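PDB 2J8H: titin from Homo sapiens, which spans half a muscle sarcomere as a giant elastic protein, represented here by a rigid tandem of two immunoglobulin domains from its A-band region. Local coordinates for residues G110-R118 with K189-D197; K140-Y151 with L162-D172. All coordinates share one frame; numbering follows the deposited sequence.

Contact 1 (G110-R118 with K189-D197); sequences GMGAVHALR and KTVELDVAD
Val114 and Leu193 show how a parallel strand pair is fitted together by shape. CD1 of Leu193 lodges against Val114 CG1 at 3.7 Å and touches Ala116 CB, so one methyl fills the dip between two neighbours on strand 112-117. Toward the N-terminal ends, Val114 CG2 rests on Val191 CG1, whose other neighbour is the bare backbone of Gly112; with no side chain there, the strands close to 3.9 Å between the CA atoms of Gly112 and Val191. The other face is more polar. Asp194 holds its CG between its backbone N and carbonyl carbon (chi1 69°), which swings OD1 across to His115 ND1. That hydrogen bond of 2.6 Å uses the syn lone pair of OD1 and lies near the ring plane. Beside it, Leu117 CD2 lies against the small bump of Ala196 CB at 3.7 Å, while Met111 SD runs along Thr190 CG2. Seven backbone hydrogen bonds follow the seam, from Gly112 N to Thr190 O through Arg118 N to Ala196 O. This is the parallel pairing of strand A' with strand G in I-set domains: 112-117 edges the sheet, strand 174-182 flanks 189-196, and Val191 packs inward on Ile124 and Ile126 of strand 123-131.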
ATOM      1  N   GLY A 110      17.712   6.916 -16.248  1.00 48.14           N
ATOM      2  CA  GLY A 110      17.235   5.574 -15.915  1.00 48.80           C
ATOM      3  C   GLY A 110      18.293   4.550 -15.600  1.00 48.86           C
ATOM      4  O   GLY A 110      17.977   3.422 -15.225  1.00 50.44           O
ATOM      5  N   MET A 111      19.557   4.936 -15.714  1.00 48.92           N
ATOM      6  CA  MET A 111      20.655   4.025 -15.471  1.00 48.82           C
ATOM      7  C   MET A 111      21.557   4.581 -14.403  1.00 47.91           C
ATOM      8  O   MET A 111      21.637   5.791 -14.198  1.00 47.77           O
ATOM      9  CB  MET A 111      21.472   3.855 -16.744  1.00 48.69           C
ATOM     10  CG  MET A 111      20.746   3.187 -17.856  1.00 49.43           C
ATOM     11  SD  MET A 111      21.832   3.067 -19.311  1.00 52.45           S
ATOM     12  CE  MET A 111      21.880   4.769 -19.823  1.00 51.09           C
ATOM     13  N   GLY A 112      22.248   3.686 -13.721  1.00 47.78           N
ATOM     14  CA  GLY A 112      23.369   4.082 -12.909  1.00 48.31           C
ATOM     15  C   GLY A 112      24.380   4.790 -13.791  1.00 48.49           C
ATOM     16  O   GLY A 112      24.385   4.617 -15.008  1.00 47.96           O
ATOM     17  N   ALA A 113      25.228   5.590 -13.159  1.00 49.02           N
ATOM     18  CA  ALA A 113      26.312   6.262 -13.832  1.00 49.01           C
ATOM     19  C   ALA A 113      27.504   6.301 -12.900  1.00 49.71           C
ATOM     20  O   ALA A 113      27.412   6.781 -11.772  1.00 50.20           O
ATOM     21  CB  ALA A 113      25.911   7.653 -14.189  1.00 48.14           C
ATOM     22  N   VAL A 114      28.631   5.819 -13.400  1.00 49.72           N
ATOM     23  CA  VAL A 114      29.901   5.906 -12.696  1.00 49.61           C
ATOM     24  C   VAL A 114      30.860   6.598 -13.650  1.00 49.76           C
ATOM     25  O   VAL A 114      30.981   6.205 -14.800  1.00 50.00           O
ATOM     26  CB  VAL A 114      30.418   4.511 -12.265  1.00 49.46           C
ATOM     27  CG1 VAL A 114      31.790   4.627 -11.614  1.00 47.42           C
ATOM     28  CG2 VAL A 114      29.424   3.862 -11.301  1.00 48.71           C
ATOM     29  N   HIS A 115      31.494   7.659 -13.172  1.00 50.53           N
ATOM     30  CA  HIS A 115      32.448   8.423 -13.964  1.00 51.15           C
ATOM     31  C   HIS A 115      33.816   8.154 -13.345  1.00 51.42           C
ATOM     32  O   HIS A 115      34.065   8.495 -12.187  1.00 52.10           O
ATOM     33  CB  HIS A 115      32.064   9.905 -13.939  1.00 52.23           C
ATOM     34  CG  HIS A 115      30.606  10.135 -14.183  1.00 54.47           C
ATOM     35  ND1 HIS A 115      29.998   9.827 -15.381  1.00 57.16           N
ATOM     36  CD2 HIS A 115      29.620  10.573 -13.363  1.00 57.12           C
ATOM     37  CE1 HIS A 115      28.707  10.093 -15.299  1.00 58.29           C
ATOM     38  NE2 HIS A 115      28.452  10.553 -14.086  1.00 57.37           N
ATOM     39  N   ALA A 116      34.684   7.491 -14.093  1.00 50.87           N
ATOM     40  CA  ALA A 116      35.962   7.070 -13.552  1.00 50.92           C
ATOM     41  C   ALA A 116      37.100   7.687 -14.340  1.00 50.75           C
ATOM     42  O   ALA A 116      36.916   8.116 -15.468  1.00 50.56           O
ATOM     43  CB  ALA A 116      36.065   5.542 -13.570  1.00 50.48           C
ATOM     44  N   LEU A 117      38.274   7.727 -13.718  1.00 51.07           N
ATOM     45  CA  LEU A 117      39.504   8.098 -14.392  1.00 51.38           C
ATOM     46  C   LEU A 117      40.368   6.848 -14.595  1.00 51.32           C
ATOM     47  O   LEU A 117      40.298   5.916 -13.794  1.00 50.60           O
ATOM     48  CB  LEU A 117      40.270   9.106 -13.545  1.00 51.93           C
ATOM     49  CG  LEU A 117      39.620  10.470 -13.318  1.00 53.51           C
ATOM     50  CD1 LEU A 117      40.554  11.301 -12.449  1.00 54.77           C
ATOM     51  CD2 LEU A 117      39.312  11.206 -14.629  1.00 54.70           C
ATOM     52  N   ARG A 118      41.174   6.829 -15.656  1.00 50.98           N
ATOM     53  CA  ARG A 118      42.046   5.702 -15.917  1.00 51.39           C
ATOM     54  C   ARG A 118      42.851   5.357 -14.683  1.00 50.76           C
ATOM     55  O   ARG A 118      43.411   6.249 -14.030  1.00 49.89           O
ATOM     56  CB  ARG A 118      43.034   6.008 -17.035  1.00 51.78           C
ATOM     57  CG  ARG A 118      42.491   5.822 -18.426  1.00 53.20           C
ATOM     58  CD  ARG A 118      43.555   6.249 -19.427  1.00 54.42           C
ATOM     59  NE  ARG A 118      44.432   5.153 -19.857  1.00 57.14           N
ATOM     60  CZ  ARG A 118      45.673   5.309 -20.327  1.00 58.26           C
ATOM     61  NH1 ARG A 118      46.243   6.518 -20.397  1.00 58.46           N
ATOM     62  NH2 ARG A 118      46.365   4.240 -20.708  1.00 58.09           N
ATOM     63  N   LYS A 189      18.989  -3.904 -13.636  1.00 46.34           N
ATOM     64  CA  LYS A 189      19.251  -2.498 -13.854  1.00 46.50           C
ATOM     65  C   LYS A 189      20.588  -2.413 -14.575  1.00 46.13           C
ATOM     66  O   LYS A 189      21.381  -3.339 -14.539  1.00 44.59           O
ATOM     67  CB  LYS A 189      19.325  -1.723 -12.536  1.00 47.04           C
ATOM     68  CG  LYS A 189      18.008  -1.580 -11.759  1.00 50.28           C
ATOM     69  CD  LYS A 189      17.002  -0.724 -12.503  1.00 52.16           C
ATOM     70  CE  LYS A 189      15.612  -0.848 -11.927  1.00 55.26           C
ATOM     71  NZ  LYS A 189      15.031  -2.235 -12.118  1.00 59.75           N
ATOM     72  N   THR A 190      20.802  -1.293 -15.245  1.00 46.03           N
ATOM     73  CA  THR A 190      22.006  -1.044 -15.988  1.00 46.08           C
ATOM     74  C   THR A 190      22.731   0.131 -15.358  1.00 46.39           C
ATOM     75  O   THR A 190      22.115   1.078 -14.874  1.00 46.90           O
ATOM     76  CB  THR A 190      21.658  -0.743 -17.443  1.00 46.86           C
ATOM     77  OG1 THR A 190      21.026  -1.902 -17.992  1.00 47.76           O
ATOM     78  CG2 THR A 190      22.901  -0.397 -18.282  1.00 45.40           C
ATOM     79  N   VAL A 191      24.052   0.061 -15.400  1.00 46.36           N
ATOM     80  CA  VAL A 191      24.936   1.144 -14.986  1.00 45.86           C
ATOM     81  C   VAL A 191      25.892   1.460 -16.138  1.00 45.65           C
ATOM     82  O   VAL A 191      26.545   0.552 -16.659  1.00 45.26           O
ATOM     83  CB  VAL A 191      25.793   0.708 -13.781  1.00 45.48           C
ATOM     84  CG1 VAL A 191      26.733   1.809 -13.363  1.00 45.34           C
ATOM     85  CG2 VAL A 191      24.903   0.282 -12.627  1.00 45.66           C
ATOM     86  N   GLU A 192      25.961   2.720 -16.549  1.00 45.00           N
ATOM     87  CA  GLU A 192      26.947   3.113 -17.543  1.00 45.60           C
ATOM     88  C   GLU A 192      28.205   3.602 -16.847  1.00 46.36           C
ATOM     89  O   GLU A 192      28.146   4.494 -15.990  1.00 45.53           O
ATOM     90  CB  GLU A 192      26.437   4.197 -18.482  1.00 45.47           C
ATOM     91  CG  GLU A 192      27.521   4.571 -19.493  1.00 44.86           C
ATOM     92  CD  GLU A 192      27.073   5.537 -20.539  1.00 46.11           C
ATOM     93  OE1 GLU A 192      25.938   6.050 -20.431  1.00 47.71           O
ATOM     94  OE2 GLU A 192      27.873   5.780 -21.468  1.00 45.08           O
ATOM     95  N   LEU A 193      29.343   3.023 -17.239  1.00 47.24           N
ATOM     96  CA  LEU A 193      30.647   3.444 -16.758  1.00 47.51           C
ATOM     97  C   LEU A 193      31.308   4.192 -17.878  1.00 47.71           C
ATOM     98  O   LEU A 193      31.367   3.696 -18.987  1.00 47.28           O
ATOM     99  CB  LEU A 193      31.502   2.230 -16.392  1.00 47.73           C
ATOM    100  CG  LEU A 193      32.958   2.453 -15.960  1.00 48.17           C
ATOM    101  CD1 LEU A 193      33.051   3.514 -14.890  1.00 49.51           C
ATOM    102  CD2 LEU A 193      33.590   1.144 -15.445  1.00 48.10           C
ATOM    103  N   ASP A 194      31.791   5.395 -17.612  1.00 48.67           N
ATOM    104  CA  ASP A 194      32.647   6.065 -18.580  1.00 49.20           C
ATOM    105  C   ASP A 194      33.992   6.302 -17.938  1.00 49.58           C
ATOM    106  O   ASP A 194      34.094   6.454 -16.728  1.00 48.85           O
ATOM    107  CB  ASP A 194      32.032   7.355 -19.098  1.00 50.11           C
ATOM    108  CG  ASP A 194      31.967   8.431 -18.052  1.00 51.38           C
ATOM    109  OD1 ASP A 194      31.039   8.373 -17.212  1.00 53.15           O
ATOM    110  OD2 ASP A 194      32.841   9.324 -18.088  1.00 53.22           O
ATOM    111  N   VAL A 195      35.033   6.301 -18.758  1.00 50.33           N
ATOM    112  CA  VAL A 195      36.382   6.459 -18.259  1.00 51.44           C
ATOM    113  C   VAL A 195      37.008   7.671 -18.931  1.00 52.95           C
ATOM    114  O   VAL A 195      37.013   7.772 -20.155  1.00 52.68           O
ATOM    115  CB  VAL A 195      37.224   5.199 -18.520  1.00 51.26           C
ATOM    116  CG1 VAL A 195      38.667   5.396 -17.997  1.00 51.20           C
ATOM    117  CG2 VAL A 195      36.562   3.981 -17.886  1.00 48.98           C
ATOM    118  N   ALA A 196      37.497   8.604 -18.118  1.00 54.67           N
ATOM    119  CA  ALA A 196      38.193   9.780 -18.620  1.00 55.94           C
ATOM    120  C   ALA A 196      39.688   9.607 -18.383  1.00 58.59           C
ATOM    121  O   ALA A 196      40.124   8.902 -17.467  1.00 59.37           O
ATOM    122  CB  ALA A 196      37.679  11.032 -17.920  1.00 56.30           C
ATOM    123  N   ASP A 197      40.501  10.231 -19.205  1.00 61.13           N
ATOM    124  CA  ASP A 197      41.913  10.253 -18.875  1.00 63.01           C
ATOM    125  C   ASP A 197      42.126  11.167 -17.670  1.00 63.84           C
ATOM    126  O   ASP A 197      42.355  10.651 -16.564  1.00 64.39           O
ATOM    127  CB  ASP A 197      42.749  10.665 -20.072  1.00 63.54           C
ATOM    128  CG  ASP A 197      43.002   9.506 -20.991  1.00 65.33           C
ATOM    129  OD1 ASP A 197      42.004   8.861 -21.396  1.00 67.12           O
ATOM    130  OD2 ASP A 197      44.189   9.219 -21.265  1.00 67.52           O
ATOM    131  OXT ASP A 197      42.032  12.402 -17.778  1.00 64.53           O
TER
HETATM  132  O   HOH W   1      18.590   0.513 -15.503  1.00 40.49           O

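Contact 2 (K140-Y151 with L162-D172); sequences KGQDLIDNNGHY and LVFPNGVERKD
His150 NE2 donates a hydrogen bond of 2.5 Å to Asp172 OD1 at the centre of this contact. With CG opposite the backbone N (chi1 -168°), the imidazole is carried to Asp172; OD1 accepts on its syn lone pair and lies almost in the imidazole plane, although ring and carboxylate are turned 61° apart. Glu169 OE1 lies at the ring edge, 3.6 Å from His150 CE1. Tyr151 carries the apolar half: His150 CD2 sits over one ring face and Ile145 CD1 over the opposite one, while Phe164 CE2 comes to 3.5 Å from Tyr151 CE2. Leu162 completes the apolar side, with CD1 on Tyr151 and CD2 meeting Ile145 CD1 tip to tip.

A second shell sets these groups. Glu169 N grips Asp172 OD2 on its anti side, and a water joins OD1 to Tyr151 OH and Lys140 NZ, which also bonds Ala173 O. Asn148 OD1 accepts from His150 N, an Asx turn, and from Tyr151 N, an Asx motif; Asn166 ND2 bonds Gly149 O. Asp172 O bonds Tyr176 OH, the tyrosine corner of immunoglobulin domains. Strands 159-163 and 144-145 belong to different sheets of the sandwich; between them Leu162 and Ile145 reach Trp138 of strand 135-140 and Tyr176 of strand 174-182.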
ATOM      1  N   LYS A 140      28.386  -7.493 -18.962  1.00 52.51           N
ATOM      2  CA  LYS A 140      28.724  -6.302 -19.743  1.00 53.81           C
ATOM      3  C   LYS A 140      28.188  -6.547 -21.131  1.00 55.61           C
ATOM      4  O   LYS A 140      28.649  -7.446 -21.835  1.00 54.64           O
ATOM      5  CB  LYS A 140      30.218  -6.029 -19.811  1.00 53.19           C
ATOM      6  CG  LYS A 140      30.532  -4.664 -20.393  1.00 52.62           C
ATOM      7  CD  LYS A 140      32.021  -4.437 -20.574  1.00 52.41           C
ATOM      8  CE  LYS A 140      32.279  -3.016 -21.048  1.00 51.45           C
ATOM      9  NZ  LYS A 140      33.713  -2.727 -21.258  1.00 49.71           N
ATOM     10  N   GLY A 141      27.197  -5.750 -21.512  1.00 58.12           N
ATOM     11  CA  GLY A 141      26.451  -6.024 -22.726  1.00 59.67           C
ATOM     12  C   GLY A 141      25.798  -7.396 -22.594  1.00 61.25           C
ATOM     13  O   GLY A 141      25.044  -7.653 -21.622  1.00 62.27           O
ATOM     14  N   GLN A 142      26.104  -8.257 -23.563  1.00 62.15           N
ATOM     15  CA  GLN A 142      25.656  -9.629 -23.596  1.00 63.03           C
ATOM     16  C   GLN A 142      26.850 -10.533 -23.309  1.00 63.36           C
ATOM     17  O   GLN A 142      27.158 -11.440 -24.098  1.00 64.10           O
ATOM     18  CB  GLN A 142      25.115  -9.996 -24.995  1.00 63.84           C
ATOM     19  CG  GLN A 142      23.988  -9.121 -25.588  1.00 64.98           C
ATOM     20  CD  GLN A 142      23.119  -9.898 -26.620  1.00 65.84           C
ATOM     21  OE1 GLN A 142      23.255 -11.129 -26.785  1.00 69.05           O
ATOM     22  NE2 GLN A 142      22.218  -9.176 -27.307  1.00 66.81           N
ATOM     23  N   ASP A 143      27.554 -10.274 -22.215  1.00 62.97           N
ATOM     24  CA  ASP A 143      28.595 -11.192 -21.750  1.00 62.31           C
ATOM     25  C   ASP A 143      28.520 -11.307 -20.234  1.00 61.21           C
ATOM     26  O   ASP A 143      28.702 -10.317 -19.535  1.00 60.46           O
ATOM     27  CB  ASP A 143      29.983 -10.706 -22.161  1.00 62.84           C
ATOM     28  CG  ASP A 143      30.320 -11.052 -23.597  1.00 65.14           C
ATOM     29  OD1 ASP A 143      29.720 -10.445 -24.519  1.00 67.70           O
ATOM     30  OD2 ASP A 143      31.195 -11.932 -23.798  1.00 67.63           O
ATOM     31  N   LEU A 144      28.263 -12.515 -19.734  1.00 60.11           N
ATOM     32  CA  LEU A 144      28.214 -12.740 -18.295  1.00 59.67           C
ATOM     33  C   LEU A 144      29.574 -12.498 -17.673  1.00 58.61           C
ATOM     34  O   LEU A 144      30.589 -12.946 -18.181  1.00 58.15           O
ATOM     35  CB  LEU A 144      27.765 -14.159 -17.943  1.00 59.72           C
ATOM     36  CG  LEU A 144      26.275 -14.411 -17.757  1.00 61.02           C
ATOM     37  CD1 LEU A 144      26.097 -15.857 -17.274  1.00 61.87           C
ATOM     38  CD2 LEU A 144      25.643 -13.405 -16.772  1.00 59.84           C
ATOM     39  N   ILE A 145      29.584 -11.792 -16.560  1.00 57.85           N
ATOM     40  CA  ILE A 145      30.805 -11.569 -15.830  1.00 58.08           C
ATOM     41  C   ILE A 145      30.794 -12.464 -14.631  1.00 58.60           C
ATOM     42  O   ILE A 145      29.871 -12.456 -13.813  1.00 58.33           O
ATOM     43  CB  ILE A 145      30.935 -10.126 -15.300  1.00 57.84           C
ATOM     44  CG1 ILE A 145      31.034  -9.128 -16.458  1.00 57.44           C
ATOM     45  CG2 ILE A 145      32.136 -10.030 -14.336  1.00 57.87           C
ATOM     46  CD1 ILE A 145      30.922  -7.664 -16.026  1.00 56.93           C
ATOM     47  N   ASP A 146      31.834 -13.245 -14.504  1.00 59.15           N
ATOM     48  CA  ASP A 146      32.183 -13.687 -13.189  1.00 59.87           C
ATOM     49  C   ASP A 146      33.597 -13.173 -12.859  1.00 59.74           C
ATOM     50  O   ASP A 146      34.267 -12.475 -13.664  1.00 60.11           O
ATOM     51  CB  ASP A 146      32.043 -15.210 -13.056  1.00 61.04           C
ATOM     52  CG  ASP A 146      32.868 -15.974 -14.061  1.00 63.22           C
ATOM     53  OD1 ASP A 146      33.747 -15.388 -14.745  1.00 67.90           O
ATOM     54  OD2 ASP A 146      32.622 -17.188 -14.167  1.00 67.24           O
ATOM     55  N   ASN A 147      34.020 -13.502 -11.650  1.00 58.55           N
ATOM     56  CA  ASN A 147      35.418 -13.362 -11.264  1.00 56.68           C
ATOM     57  C   ASN A 147      36.352 -13.986 -12.288  1.00 54.89           C
ATOM     58  O   ASN A 147      36.166 -15.120 -12.680  1.00 55.22           O
ATOM     59  CB  ASN A 147      35.591 -13.990  -9.883  1.00 57.31           C
ATOM     60  CG  ASN A 147      34.655 -13.353  -8.865  1.00 57.70           C
ATOM     61  OD1 ASN A 147      34.424 -12.150  -8.915  1.00 52.16           O
ATOM     62  ND2 ASN A 147      34.079 -14.168  -7.971  1.00 62.38           N
ATOM     63  N   ASN A 148      37.314 -13.194 -12.747  1.00 52.56           N
ATOM     64  CA  ASN A 148      38.442 -13.656 -13.555  1.00 50.75           C
ATOM     65  C   ASN A 148      39.646 -12.775 -13.210  1.00 48.43           C
ATOM     66  O   ASN A 148      39.668 -12.179 -12.138  1.00 46.68           O
ATOM     67  CB  ASN A 148      38.065 -13.532 -15.032  1.00 51.39           C
ATOM     68  CG  ASN A 148      37.455 -12.168 -15.371  1.00 51.36           C
ATOM     69  OD1 ASN A 148      37.748 -11.160 -14.726  1.00 46.47           O
ATOM     70  ND2 ASN A 148      36.605 -12.146 -16.397  1.00 53.29           N
ATOM     71  N   GLY A 149      40.608 -12.642 -14.112  1.00 45.87           N
ATOM     72  CA  GLY A 149      41.743 -11.754 -13.887  1.00 45.24           C
ATOM     73  C   GLY A 149      41.471 -10.271 -13.984  1.00 43.59           C
ATOM     74  O   GLY A 149      42.342  -9.463 -13.699  1.00 42.61           O
ATOM     75  N   HIS A 150      40.256  -9.907 -14.375  1.00 42.80           N
ATOM     76  CA  HIS A 150      39.911  -8.531 -14.662  1.00 42.61           C
ATOM     77  C   HIS A 150      38.897  -7.970 -13.681  1.00 41.95           C
ATOM     78  O   HIS A 150      39.100  -6.882 -13.121  1.00 40.86           O
ATOM     79  CB  HIS A 150      39.367  -8.446 -16.098  1.00 43.16           C
ATOM     80  CG  HIS A 150      39.243  -7.046 -16.621  1.00 42.90           C
ATOM     81  ND1 HIS A 150      40.272  -6.403 -17.277  1.00 46.18           N
ATOM     82  CD2 HIS A 150      38.211  -6.178 -16.599  1.00 44.17           C
ATOM     83  CE1 HIS A 150      39.867  -5.198 -17.642  1.00 47.96           C
ATOM     84  NE2 HIS A 150      38.624  -5.032 -17.229  1.00 44.60           N
ATOM     85  N   TYR A 151      37.796  -8.688 -13.482  1.00 41.11           N
ATOM     86  CA  TYR A 151      36.756  -8.218 -12.590  1.00 41.96           C
ATOM     87  C   TYR A 151      36.763  -8.965 -11.286  1.00 41.32           C
ATOM     88  O   TYR A 151      37.111 -10.143 -11.241  1.00 40.14           O
ATOM     89  CB  TYR A 151      35.367  -8.437 -13.208  1.00 42.73           C
ATOM     90  CG  TYR A 151      35.101  -7.878 -14.580  1.00 41.37           C
ATOM     91  CD1 TYR A 151      35.081  -8.698 -15.696  1.00 42.58           C
ATOM     92  CD2 TYR A 151      34.783  -6.542 -14.751  1.00 42.76           C
ATOM     93  CE1 TYR A 151      34.803  -8.192 -16.958  1.00 42.68           C
ATOM     94  CE2 TYR A 151      34.502  -6.039 -15.995  1.00 43.24           C
ATOM     95  CZ  TYR A 151      34.491  -6.859 -17.082  1.00 43.19           C
ATOM     96  OH  TYR A 151      34.173  -6.325 -18.306  1.00 44.52           O
ATOM     97  N   LEU A 162      30.545  -4.651  -8.426  1.00 44.69           N
ATOM     98  CA  LEU A 162      31.430  -5.064  -9.470  1.00 44.57           C
ATOM     99  C   LEU A 162      32.664  -4.215  -9.319  1.00 44.92           C
ATOM    100  O   LEU A 162      32.602  -2.982  -9.435  1.00 45.36           O
ATOM    101  CB  LEU A 162      30.809  -4.843 -10.854  1.00 44.58           C
ATOM    102  CG  LEU A 162      31.734  -5.236 -12.018  1.00 44.01           C
ATOM    103  CD1 LEU A 162      32.054  -6.742 -11.951  1.00 41.57           C
ATOM    104  CD2 LEU A 162      31.161  -4.786 -13.382  1.00 42.83           C
ATOM    105  N   VAL A 163      33.788  -4.865  -9.056  1.00 44.42           N
ATOM    106  CA  VAL A 163      35.028  -4.129  -8.805  1.00 43.58           C
ATOM    107  C   VAL A 163      36.038  -4.345  -9.949  1.00 43.58           C
ATOM    108  O   VAL A 163      36.141  -5.438 -10.543  1.00 43.25           O
ATOM    109  CB  VAL A 163      35.662  -4.523  -7.470  1.00 43.11           C
ATOM    110  CG1 VAL A 163      36.828  -3.589  -7.121  1.00 41.46           C
ATOM    111  CG2 VAL A 163      34.616  -4.544  -6.337  1.00 43.59           C
ATOM    112  N   PHE A 164      36.803  -3.296 -10.222  1.00 42.86           N
ATOM    113  CA  PHE A 164      37.889  -3.321 -11.200  1.00 42.98           C
ATOM    114  C   PHE A 164      39.194  -3.225 -10.411  1.00 42.74           C
ATOM    115  O   PHE A 164      39.785  -2.168 -10.350  1.00 42.90           O
ATOM    116  CB  PHE A 164      37.721  -2.129 -12.153  1.00 43.36           C
ATOM    117  CG  PHE A 164      36.464  -2.204 -12.990  1.00 43.45           C
ATOM    118  CD1 PHE A 164      35.237  -1.801 -12.481  1.00 45.62           C
ATOM    119  CD2 PHE A 164      36.494  -2.726 -14.268  1.00 44.72           C
ATOM    120  CE1 PHE A 164      34.077  -1.902 -13.239  1.00 43.70           C
ATOM    121  CE2 PHE A 164      35.337  -2.816 -15.029  1.00 43.88           C
ATOM    122  CZ  PHE A 164      34.129  -2.411 -14.500  1.00 44.55           C
ATOM    123  N   PRO A 165      39.635  -4.331  -9.771  1.00 43.36           N
ATOM    124  CA  PRO A 165      40.736  -4.258  -8.809  1.00 42.87           C
ATOM    125  C   PRO A 165      42.087  -3.835  -9.382  1.00 42.87           C
ATOM    126  O   PRO A 165      42.966  -3.386  -8.630  1.00 42.10           O
ATOM    127  CB  PRO A 165      40.804  -5.681  -8.252  1.00 42.78           C
ATOM    128  CG  PRO A 165      40.213  -6.529  -9.292  1.00 42.74           C
ATOM    129  CD  PRO A 165      39.129  -5.711  -9.894  1.00 43.31           C
ATOM    130  N   ASN A 166      42.263  -3.988 -10.689  1.00 43.13           N
ATOM    131  CA  ASN A 166      43.514  -3.669 -11.326  1.00 43.82           C
ATOM    132  C   ASN A 166      43.566  -2.191 -11.720  1.00 44.14           C
ATOM    133  O   ASN A 166      44.578  -1.727 -12.234  1.00 44.30           O
ATOM    134  CB  ASN A 166      43.713  -4.511 -12.592  1.00 43.69           C
ATOM    135  CG  ASN A 166      43.512  -5.998 -12.363  1.00 44.99           C
ATOM    136  OD1 ASN A 166      43.906  -6.553 -11.324  1.00 43.06           O
ATOM    137  ND2 ASN A 166      42.949  -6.670 -13.370  1.00 44.92           N
ATOM    138  N   GLY A 167      42.473  -1.465 -11.498  1.00 45.27           N
ATOM    139  CA  GLY A 167      42.340  -0.113 -12.016  1.00 45.64           C
ATOM    140  C   GLY A 167      41.639  -0.133 -13.357  1.00 45.96           C
ATOM    141  O   GLY A 167      41.968  -0.935 -14.230  1.00 45.11           O
ATOM    142  N   VAL A 168      40.692   0.779 -13.549  1.00 46.46           N
ATOM    143  CA  VAL A 168      39.937   0.801 -14.801  1.00 47.11           C
ATOM    144  C   VAL A 168      40.785   1.202 -15.963  1.00 47.88           C
ATOM    145  O   VAL A 168      41.682   2.029 -15.841  1.00 47.62           O
ATOM    146  CB  VAL A 168      38.719   1.756 -14.789  1.00 47.67           C
ATOM    147  CG1 VAL A 168      37.653   1.205 -13.889  1.00 47.85           C
ATOM    148  CG2 VAL A 168      39.134   3.146 -14.382  1.00 48.90           C
ATOM    149  N   GLU A 169      40.478   0.576 -17.089  1.00 48.54           N
ATOM    150  CA  GLU A 169      41.082   0.860 -18.360  1.00 49.46           C
ATOM    151  C   GLU A 169      40.007   1.518 -19.220  1.00 48.82           C
ATOM    152  O   GLU A 169      38.820   1.440 -18.919  1.00 47.95           O
ATOM    153  CB  GLU A 169      41.538  -0.450 -18.984  1.00 49.38           C
ATOM    154  CG  GLU A 169      42.658  -1.118 -18.182  1.00 51.92           C
ATOM    155  CD  GLU A 169      42.812  -2.615 -18.461  1.00 53.82           C
ATOM    156  OE1 GLU A 169      42.204  -3.125 -19.432  1.00 59.55           O
ATOM    157  OE2 GLU A 169      43.553  -3.284 -17.696  1.00 61.06           O
ATOM    158  N   ARG A 170      40.419   2.166 -20.300  1.00 48.65           N
ATOM    159  CA  ARG A 170      39.471   2.840 -21.172  1.00 48.93           C
ATOM    160  C   ARG A 170      38.436   1.870 -21.719  1.00 48.33           C
ATOM    161  O   ARG A 170      37.273   2.230 -21.923  1.00 47.87           O
ATOM    162  CB  ARG A 170      40.205   3.487 -22.331  1.00 48.88           C
ATOM    163  CG  ARG A 170      41.025   4.659 -21.923  1.00 50.13           C
ATOM    164  CD  ARG A 170      41.729   5.211 -23.125  1.00 52.11           C
ATOM    165  NE  ARG A 170      42.800   6.102 -22.720  1.00 56.06           N
ATOM    166  CZ  ARG A 170      43.958   6.251 -23.367  1.00 58.19           C
ATOM    167  NH1 ARG A 170      44.234   5.574 -24.488  1.00 58.82           N
ATOM    168  NH2 ARG A 170      44.859   7.098 -22.883  1.00 58.93           N
ATOM    169  N   LYS A 171      38.868   0.639 -21.961  1.00 47.54           N
ATOM    170  CA  LYS A 171      37.993  -0.375 -22.518  1.00 47.64           C
ATOM    171  C   LYS A 171      36.922  -0.815 -21.545  1.00 46.37           C
ATOM    172  O   LYS A 171      35.998  -1.499 -21.949  1.00 46.18           O
ATOM    173  CB  LYS A 171      38.797  -1.595 -22.963  1.00 47.99           C
ATOM    174  CG  LYS A 171      39.302  -2.504 -21.846  1.00 49.54           C
ATOM    175  CD  LYS A 171      40.287  -3.535 -22.408  1.00 50.62           C
ATOM    176  CE  LYS A 171      40.204  -4.889 -21.687  1.00 52.62           C
ATOM    177  NZ  LYS A 171      40.990  -5.964 -22.418  1.00 53.39           N
ATOM    178  N   ASP A 172      37.062  -0.460 -20.269  1.00 45.38           N
ATOM    179  CA  ASP A 172      36.069  -0.826 -19.253  1.00 45.53           C
ATOM    180  C   ASP A 172      34.795  -0.005 -19.340  1.00 45.01           C
ATOM    181  O   ASP A 172      33.764  -0.385 -18.782  1.00 45.37           O
ATOM    182  CB  ASP A 172      36.670  -0.716 -17.847  1.00 45.15           C
ATOM    183  CG  ASP A 172      37.646  -1.830 -17.556  1.00 45.09           C
ATOM    184  OD1 ASP A 172      37.362  -2.961 -18.000  1.00 45.05           O
ATOM    185  OD2 ASP A 172      38.673  -1.589 -16.884  1.00 44.77           O
TER
HETATM  186  O   HOH W   2      35.415  -4.256 -19.491  1.00 38.69           O

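Both contacts lie in the second immunoglobulin domain, their centres about 13 Å apart, and each runs from core to surface: Val191 and Leu193 are buried but His115 and Leu117 exposed in contact 1, while contact 2 buries Leu162, Phe164 and Asp172 and exposes Gly149 and Asn166. Contact 1 pairs strands within one sheet and relies mainly on regular backbone bonding; contact 2 brings loops and strand ends of two sheets together and depends on side chains. Each has a histidine bonded to an aspartate, beside the seam in contact 1 but central in contact 2. The two meet at the C-terminus, where Arg170 NH2 forms a salt bridge with Asp197 OD2 at 2.8 Å.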